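Local coordinates for citrate lyase, subunit 1 (Methanosaeta concilii, PDB 6HXI), which probably catalyses the ATP-driven cleavage of citrate with coenzyme A to acetyl-CoA and oxaloacetate, at residues K115-V120 with I200-F205; F133-G138 with S166-E171. All coordinates share one frame; numbering follows the deposited sequence.

Interaction 1: K115-V120 with I200-F205; sequences KEEYYV and INPFTF
Tyr118 and Phe203 face each other as an antiparallel hydrogen-bonded pair: Phe203 N donates to Tyr118 O at 2.8 Å, and Tyr118 N returns a bond to Phe203 O. Val120 and Ile200 form a second pair of the same kind. Between the two the register slips by one residue, a beta bulge, where the 200-205 chain turns a corner at Asn201 and the cis-proline Pro202.

The Phe203 ring lies between Tyr118 and Val120. With CG between the backbone N and the carbonyl carbon (chi1 74°), the ring folds back over the partner strand. Tyr118 CB sits over one of its faces, 3.8 Å from the ring centroid, and the edge of the Tyr118 ring turns toward that ring in an offset edge-to-face pair, planes at 77°. Val120 CG1 touches Phe203 CD2 at 3.6 Å. Replacing Phe203 by an alanine takes this ring away, and Tyr118 would probably lose its edge-to-face partner, with its CB and Val120 CG1 left facing a gap.

Tyr118 CE2 lies 3.5 Å from Phe205 CE2, at the edge and in the plane of the Phe205 ring. Thr204 OG1, anti to its carbonyl carbon, donates to Glu116 O at 2.9 Å, while Pro202 CG lies alongside the carboxylate of Glu117, whose OE2 is hydrogen-bonded to His114 NE2. The amide of Asn201 stands nearly perpendicular to the Tyr119 ring at its edge, its OD1 accepting a hydrogen bond from Gly138 N.

In this ATP-grasp sheet, strand 195-206 runs between strands 118-125 and 209-220; helix 173-192 packs on Val120, Ile200, Phe203 and Phe205, its Lys175 making a cation-pi contact with Phe205.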
ATOM      1  N   LYS C 115      67.074  57.692  -3.863  1.00 96.83           N
ATOM      2  CA  LYS C 115      67.284  59.051  -3.372  1.00 97.92           C
ATOM      3  C   LYS C 115      66.132  59.386  -2.419  1.00 98.97           C
ATOM      4  O   LYS C 115      66.372  59.610  -1.230  1.00 99.16           O
ATOM      5  CB  LYS C 115      67.364  60.062  -4.538  1.00102.13           C
ATOM      6  CG  LYS C 115      67.793  61.478  -4.129  1.00121.59           C
ATOM      7  CD  LYS C 115      66.619  62.480  -4.163  1.00127.63           C
ATOM      8  CE  LYS C 115      66.989  63.886  -3.746  1.00129.29           C
ATOM      9  NZ  LYS C 115      67.252  63.991  -2.284  1.00132.68           N
ATOM     10  N   GLU C 116      64.887  59.388  -2.937  1.00 92.99           N
ATOM     11  CA  GLU C 116      63.679  59.706  -2.172  1.00 90.61           C
ATOM     12  C   GLU C 116      63.313  58.615  -1.185  1.00 91.31           C
ATOM     13  O   GLU C 116      63.498  57.429  -1.462  1.00 90.26           O
ATOM     14  CB  GLU C 116      62.477  59.977  -3.101  1.00 90.64           C
ATOM     15  CG  GLU C 116      62.565  61.277  -3.889  1.00105.32           C
ATOM     16  CD  GLU C 116      63.201  61.200  -5.266  1.00130.19           C
ATOM     17  OE1 GLU C 116      63.614  62.266  -5.778  1.00128.16           O
ATOM     18  OE2 GLU C 116      63.265  60.091  -5.847  1.00123.26           O
ATOM     19  N   GLU C 117      62.782  59.021  -0.034  1.00 86.01           N
ATOM     20  CA  GLU C 117      62.297  58.112   0.996  1.00 83.19           C
ATOM     21  C   GLU C 117      60.983  58.683   1.528  1.00 83.65           C
ATOM     22  O   GLU C 117      60.999  59.638   2.310  1.00 84.94           O
ATOM     23  CB  GLU C 117      63.333  57.904   2.115  1.00 86.22           C
ATOM     24  CG  GLU C 117      64.355  56.816   1.816  1.00 97.47           C
ATOM     25  CD  GLU C 117      65.189  56.283   2.973  1.00112.17           C
ATOM     26  OE1 GLU C 117      65.151  56.860   4.085  1.00105.07           O
ATOM     27  OE2 GLU C 117      65.885  55.266   2.759  1.00 99.20           O
ATOM     28  N   TYR C 118      59.852  58.162   1.030  1.00 75.50           N
ATOM     29  CA  TYR C 118      58.524  58.610   1.461  1.00 73.06           C
ATOM     30  C   TYR C 118      57.858  57.547   2.330  1.00 71.38           C
ATOM     31  O   TYR C 118      58.107  56.353   2.157  1.00 67.88           O
ATOM     32  CB  TYR C 118      57.610  59.002   0.274  1.00 74.13           C
ATOM     33  CG  TYR C 118      58.165  60.027  -0.704  1.00 78.87           C
ATOM     34  CD1 TYR C 118      59.004  61.053  -0.274  1.00 82.78           C
ATOM     35  CD2 TYR C 118      57.798  60.005  -2.047  1.00 79.97           C
ATOM     36  CE1 TYR C 118      59.515  61.994  -1.167  1.00 86.28           C
ATOM     37  CE2 TYR C 118      58.300  60.944  -2.951  1.00 83.14           C
ATOM     38  CZ  TYR C 118      59.161  61.935  -2.508  1.00 93.06           C
ATOM     39  OH  TYR C 118      59.656  62.863  -3.401  1.00 96.23           O
ATOM     40  N   TYR C 119      57.024  57.993   3.282  1.00 67.11           N
ATOM     41  CA  TYR C 119      56.312  57.113   4.215  1.00 64.89           C
ATOM     42  C   TYR C 119      54.825  57.107   3.918  1.00 65.70           C
ATOM     43  O   TYR C 119      54.253  58.167   3.660  1.00 66.59           O
ATOM     44  CB  TYR C 119      56.580  57.596   5.657  1.00 67.51           C
ATOM     45  CG  TYR C 119      55.645  57.074   6.724  1.00 68.48           C
ATOM     46  CD1 TYR C 119      54.503  57.785   7.088  1.00 70.45           C
ATOM     47  CD2 TYR C 119      55.936  55.905   7.423  1.00 69.30           C
ATOM     48  CE1 TYR C 119      53.652  57.322   8.093  1.00 71.76           C
ATOM     49  CE2 TYR C 119      55.102  55.439   8.439  1.00 69.29           C
ATOM     50  CZ  TYR C 119      53.964  56.154   8.774  1.00 77.35           C
ATOM     51  OH  TYR C 119      53.152  55.709   9.786  1.00 80.14           O
ATOM     52  N   VAL C 120      54.195  55.931   4.010  1.00 59.53           N
ATOM     53  CA  VAL C 120      52.744  55.746   3.858  1.00 57.23           C
ATOM     54  C   VAL C 120      52.236  54.681   4.843  1.00 58.77           C
ATOM     55  O   VAL C 120      52.828  53.610   4.956  1.00 57.25           O
ATOM     56  CB  VAL C 120      52.257  55.504   2.391  1.00 60.50           C
ATOM     57  CG1 VAL C 120      52.781  54.188   1.814  1.00 59.82           C
ATOM     58  CG2 VAL C 120      50.735  55.567   2.290  1.00 59.02           C
ATOM     59  N   ILE C 200      54.488  51.315   4.783  1.00 59.66           N
ATOM     60  CA  ILE C 200      55.592  51.294   3.841  1.00 60.43           C
ATOM     61  C   ILE C 200      56.483  52.455   4.266  1.00 66.74           C
ATOM     62  O   ILE C 200      56.180  53.628   4.005  1.00 65.23           O
ATOM     63  CB  ILE C 200      55.194  51.305   2.344  1.00 62.47           C
ATOM     64  CG1 ILE C 200      54.131  50.211   2.047  1.00 60.43           C
ATOM     65  CG2 ILE C 200      56.451  51.092   1.492  1.00 64.29           C
ATOM     66  CD1 ILE C 200      53.321  50.446   0.819  1.00 62.42           C
ATOM     67  N   ASN C 201      57.532  52.097   5.027  1.00 65.27           N
ATOM     68  CA  ASN C 201      58.470  53.020   5.626  1.00 66.76           C
ATOM     69  C   ASN C 201      59.913  52.544   5.426  1.00 74.05           C
ATOM     70  O   ASN C 201      60.452  51.808   6.262  1.00 76.37           O
ATOM     71  CB  ASN C 201      58.141  53.222   7.119  1.00 66.18           C
ATOM     72  CG  ASN C 201      58.905  54.336   7.795  1.00 87.38           C
ATOM     73  OD1 ASN C 201      59.241  55.362   7.191  1.00 76.46           O
ATOM     74  ND2 ASN C 201      59.127  54.188   9.093  1.00 84.52           N
ATOM     75  N   PRO C 202      60.553  52.936   4.309  1.00 69.80           N
ATOM     76  CA  PRO C 202      60.077  53.855   3.267  1.00 68.56           C
ATOM     77  C   PRO C 202      59.682  53.205   1.918  1.00 72.19           C
ATOM     78  O   PRO C 202      59.874  52.007   1.702  1.00 71.09           O
ATOM     79  CB  PRO C 202      61.297  54.778   3.099  1.00 72.22           C
ATOM     80  CG  PRO C 202      62.516  53.875   3.419  1.00 78.35           C
ATOM     81  CD  PRO C 202      61.974  52.615   4.092  1.00 73.37           C
ATOM     82  N   PHE C 203      59.095  54.006   1.026  1.00 69.31           N
ATOM     83  CA  PHE C 203      58.832  53.636  -0.356  1.00 69.54           C
ATOM     84  C   PHE C 203      59.634  54.598  -1.250  1.00 76.86           C
ATOM     85  O   PHE C 203      60.032  55.663  -0.781  1.00 76.52           O
ATOM     86  CB  PHE C 203      57.334  53.565  -0.708  1.00 69.48           C
ATOM     87  CG  PHE C 203      56.535  54.836  -0.880  1.00 70.85           C
ATOM     88  CD1 PHE C 203      56.415  55.438  -2.129  1.00 74.48           C
ATOM     89  CD2 PHE C 203      55.790  55.353   0.172  1.00 72.10           C
ATOM     90  CE1 PHE C 203      55.634  56.584  -2.301  1.00 75.46           C
ATOM     91  CE2 PHE C 203      55.003  56.501  -0.002  1.00 74.78           C
ATOM     92  CZ  PHE C 203      54.929  57.105  -1.239  1.00 73.71           C
ATOM     93  N   THR C 204      59.951  54.191  -2.492  1.00 76.54           N
ATOM     94  CA  THR C 204      60.720  55.002  -3.439  1.00 79.18           C
ATOM     95  C   THR C 204      60.222  54.825  -4.882  1.00 85.05           C
ATOM     96  O   THR C 204      59.252  54.107  -5.144  1.00 82.49           O
ATOM     97  CB  THR C 204      62.251  54.739  -3.304  1.00 90.94           C
ATOM     98  OG1 THR C 204      62.634  54.727  -1.928  1.00 97.12           O
ATOM     99  CG2 THR C 204      63.100  55.772  -4.058  1.00 87.87           C
ATOM    100  N   PHE C 205      60.922  55.498  -5.812  1.00 85.87           N
ATOM    101  CA  PHE C 205      60.699  55.497  -7.245  1.00 87.10           C
ATOM    102  C   PHE C 205      61.814  54.784  -8.005  1.00 92.29           C
ATOM    103  O   PHE C 205      62.991  54.905  -7.660  1.00 92.63           O
ATOM    104  CB  PHE C 205      60.531  56.938  -7.752  1.00 90.06           C
ATOM    105  CG  PHE C 205      59.219  57.554  -7.338  1.00 90.00           C
ATOM    106  CD1 PHE C 205      58.077  57.383  -8.114  1.00 91.83           C
ATOM    107  CD2 PHE C 205      59.119  58.293  -6.165  1.00 92.71           C
ATOM    108  CE1 PHE C 205      56.862  57.950  -7.730  1.00 93.76           C
ATOM    109  CE2 PHE C 205      57.898  58.849  -5.774  1.00 92.65           C
ATOM    110  CZ  PHE C 205      56.777  58.671  -6.558  1.00 91.38           C
TER

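Interaction 2: F133-G138 with S166-E171; sequences FSMDGG and SKLPAE
Phe133 reaches the 166-171 loop with CG anti to its backbone N (chi1 177°), and Met135 does so with CG anti to its carbonyl carbon and a bend at chi3 (-49°) that turns CE onto Leu168 and Ala170. The loop closes in a type I beta turn from Leu168 to Glu171, just ahead of helix 173-192, and the contact pins it to the end of strand 128-134 in the ATP-grasp region. No hydrogen bond crosses between the segments; shape and apolar contact do the work.

The Phe133 ring is gripped from several directions. Lys167 crosses it at about a right angle and lays its CD over one face, while Leu168 CD1 comes in at the edge, 3.7 Å from Phe133 CD2. Met135 and Leu168 reach toward each other tip to tip, with Met135 CE 3.7 Å from Leu168 CD2. The same methyl lies 3.7 Å from Ala170 CB, and the sulfur rests against the aliphatic part of Glu171.

Val179 of helix 173-192 touches Phe133, Lys167 and Glu171, which places the contact between the strand end and that helix. Here the carboxylate of Glu171, its plane 45° from that of the ring, brings OE2 to 3.2 Å from Phe133 CE2.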
ATOM      1  N   PHE C 133      50.904  60.155   5.344  1.00 60.68           N
ATOM      2  CA  PHE C 133      51.958  60.368   4.368  1.00 61.61           C
ATOM      3  C   PHE C 133      52.948  61.421   4.843  1.00 71.89           C
ATOM      4  O   PHE C 133      52.549  62.450   5.401  1.00 72.56           O
ATOM      5  CB  PHE C 133      51.382  60.738   2.976  1.00 62.62           C
ATOM      6  CG  PHE C 133      52.426  61.035   1.916  1.00 65.48           C
ATOM      7  CD1 PHE C 133      53.033  60.008   1.205  1.00 67.16           C
ATOM      8  CD2 PHE C 133      52.814  62.343   1.643  1.00 71.27           C
ATOM      9  CE1 PHE C 133      54.025  60.275   0.261  1.00 69.50           C
ATOM     10  CE2 PHE C 133      53.814  62.613   0.697  1.00 75.37           C
ATOM     11  CZ  PHE C 133      54.396  61.578  -0.005  1.00 72.51           C
ATOM     12  N   SER C 134      54.237  61.180   4.572  1.00 71.99           N
ATOM     13  CA  SER C 134      55.324  62.116   4.857  1.00 75.92           C
ATOM     14  C   SER C 134      56.439  61.974   3.819  1.00 82.59           C
ATOM     15  O   SER C 134      56.520  60.947   3.132  1.00 79.70           O
ATOM     16  CB  SER C 134      55.863  61.925   6.272  1.00 81.93           C
ATOM     17  OG  SER C 134      56.705  63.011   6.632  1.00 93.01           O
ATOM     18  N   MET C 135      57.276  63.010   3.664  1.00 84.52           N
ATOM     19  CA  MET C 135      58.379  62.941   2.697  1.00 86.29           C
ATOM     20  C   MET C 135      59.709  62.636   3.391  1.00 93.90           C
ATOM     21  O   MET C 135      60.772  62.651   2.758  1.00 94.29           O
ATOM     22  CB  MET C 135      58.432  64.174   1.790  1.00 90.34           C
ATOM     23  CG  MET C 135      57.226  64.274   0.871  1.00 92.70           C
ATOM     24  SD  MET C 135      57.009  65.883   0.087  1.00 99.81           S
ATOM     25  CE  MET C 135      57.173  66.961   1.489  1.00 98.86           C
ATOM     26  N   ASP C 136      59.614  62.273   4.690  1.00 93.03           N
ATOM     27  CA  ASP C 136      60.725  61.894   5.555  1.00 96.14           C
ATOM     28  C   ASP C 136      60.503  60.467   6.074  1.00100.44           C
ATOM     29  O   ASP C 136      59.979  60.269   7.175  1.00 99.55           O
ATOM     30  CB  ASP C 136      60.902  62.909   6.706  1.00100.88           C
ATOM     31  CG  ASP C 136      61.020  64.352   6.251  1.00115.16           C
ATOM     32  OD1 ASP C 136      62.028  64.686   5.576  1.00117.21           O
ATOM     33  OD2 ASP C 136      60.107  65.151   6.568  1.00122.51           O
ATOM     34  N   GLY C 137      60.868  59.495   5.240  1.00 98.32           N
ATOM     35  CA  GLY C 137      60.761  58.069   5.537  1.00 97.91           C
ATOM     36  C   GLY C 137      61.993  57.559   6.254  1.00107.05           C
ATOM     37  O   GLY C 137      63.109  57.996   5.955  1.00109.45           O
ATOM     38  N   GLY C 138      61.785  56.663   7.220  1.00104.94           N
ATOM     39  CA  GLY C 138      62.862  56.093   8.026  1.00107.81           C
ATOM     40  C   GLY C 138      63.120  56.833   9.327  1.00115.73           C
ATOM     41  O   GLY C 138      63.544  56.213  10.308  1.00116.94           O
ATOM     42  N   SER C 166      45.255  67.004  -3.041  1.00 81.42           N
ATOM     43  CA  SER C 166      45.566  67.936  -1.950  1.00 82.64           C
ATOM     44  C   SER C 166      46.336  67.186  -0.821  1.00 86.07           C
ATOM     45  O   SER C 166      45.781  66.693   0.167  1.00 83.27           O
ATOM     46  CB  SER C 166      44.304  68.620  -1.448  1.00 87.13           C
ATOM     47  OG  SER C 166      43.627  69.226  -2.534  1.00 96.70           O
ATOM     48  N   LYS C 167      47.645  67.082  -1.071  1.00 84.63           N
ATOM     49  CA  LYS C 167      48.728  66.457  -0.335  1.00 83.76           C
ATOM     50  C   LYS C 167      49.888  67.497  -0.323  1.00 93.61           C
ATOM     51  O   LYS C 167      49.638  68.685  -0.587  1.00 96.18           O
ATOM     52  CB  LYS C 167      49.138  65.206  -1.115  1.00 83.42           C
ATOM     53  CG  LYS C 167      49.789  64.108  -0.283  1.00 86.77           C
ATOM     54  CD  LYS C 167      49.540  62.713  -0.855  1.00 83.16           C
ATOM     55  CE  LYS C 167      50.199  62.467  -2.195  1.00 81.95           C
ATOM     56  NZ  LYS C 167      49.330  62.882  -3.328  1.00 86.52           N
ATOM     57  N   LEU C 168      51.138  67.064  -0.039  1.00 91.43           N
ATOM     58  CA  LEU C 168      52.292  67.957   0.058  1.00 94.60           C
ATOM     59  C   LEU C 168      52.686  68.630  -1.271  1.00100.60           C
ATOM     60  O   LEU C 168      52.925  67.945  -2.271  1.00 98.80           O
ATOM     61  CB  LEU C 168      53.490  67.257   0.709  1.00 94.70           C
ATOM     62  CG  LEU C 168      53.376  67.109   2.233  1.00100.15           C
ATOM     63  CD1 LEU C 168      53.839  65.748   2.702  1.00 98.77           C
ATOM     64  CD2 LEU C 168      54.077  68.252   2.975  1.00105.97           C
ATOM     65  N   PRO C 169      52.731  69.991  -1.282  1.00101.32           N
ATOM     66  CA  PRO C 169      53.105  70.714  -2.519  1.00103.15           C
ATOM     67  C   PRO C 169      54.567  70.541  -2.925  1.00105.72           C
ATOM     68  O   PRO C 169      54.864  70.579  -4.118  1.00105.57           O
ATOM     69  CB  PRO C 169      52.777  72.177  -2.195  1.00107.88           C
ATOM     70  CG  PRO C 169      52.863  72.271  -0.711  1.00112.31           C
ATOM     71  CD  PRO C 169      52.462  70.929  -0.168  1.00104.69           C
ATOM     72  N   ALA C 170      55.463  70.323  -1.933  1.00101.49           N
ATOM     73  CA  ALA C 170      56.906  70.102  -2.091  1.00102.09           C
ATOM     74  C   ALA C 170      57.268  68.976  -3.082  1.00104.87           C
ATOM     75  O   ALA C 170      58.367  68.995  -3.645  1.00104.96           O
ATOM     76  CB  ALA C 170      57.540  69.835  -0.736  1.00102.61           C
ATOM     77  N   GLU C 171      56.341  68.004  -3.291  1.00100.28           N
ATOM     78  CA  GLU C 171      56.473  66.877  -4.223  1.00 99.10           C
ATOM     79  C   GLU C 171      56.572  67.369  -5.659  1.00107.92           C
ATOM     80  O   GLU C 171      56.030  68.436  -5.982  1.00109.15           O
ATOM     81  CB  GLU C 171      55.253  65.971  -4.116  1.00 97.45           C
ATOM     82  CG  GLU C 171      55.404  64.849  -3.119  1.00101.91           C
ATOM     83  CD  GLU C 171      54.060  64.229  -2.822  1.00122.92           C
ATOM     84  OE1 GLU C 171      53.579  63.441  -3.666  1.00119.83           O
ATOM     85  OE2 GLU C 171      53.445  64.600  -1.797  1.00120.40           O
TER

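Interactions 1 and 2 have centres about 10 Å apart, and both reach the same antiparallel sheet of the ATP-grasp region, interaction 2 through strand 128-134; strand 118-125 lies between strands 195-206 and 128-134. Along the chain interaction 2 is nested inside the loop closed by interaction 1: 115-120, 133-138, 166-171, then 200-205. The two are tied directly, with Glu117 O 2.9 Å from Gly137 N and Asn201 OD1 2.9 Å from Gly138 N, both probable hydrogen bonds. Helix 173-192, which follows the 166-171 loop, packs against both contacts. Interaction 1 thus joins two sheet strands, while interaction 2 fastens the approach to that helix onto the neighbouring strand.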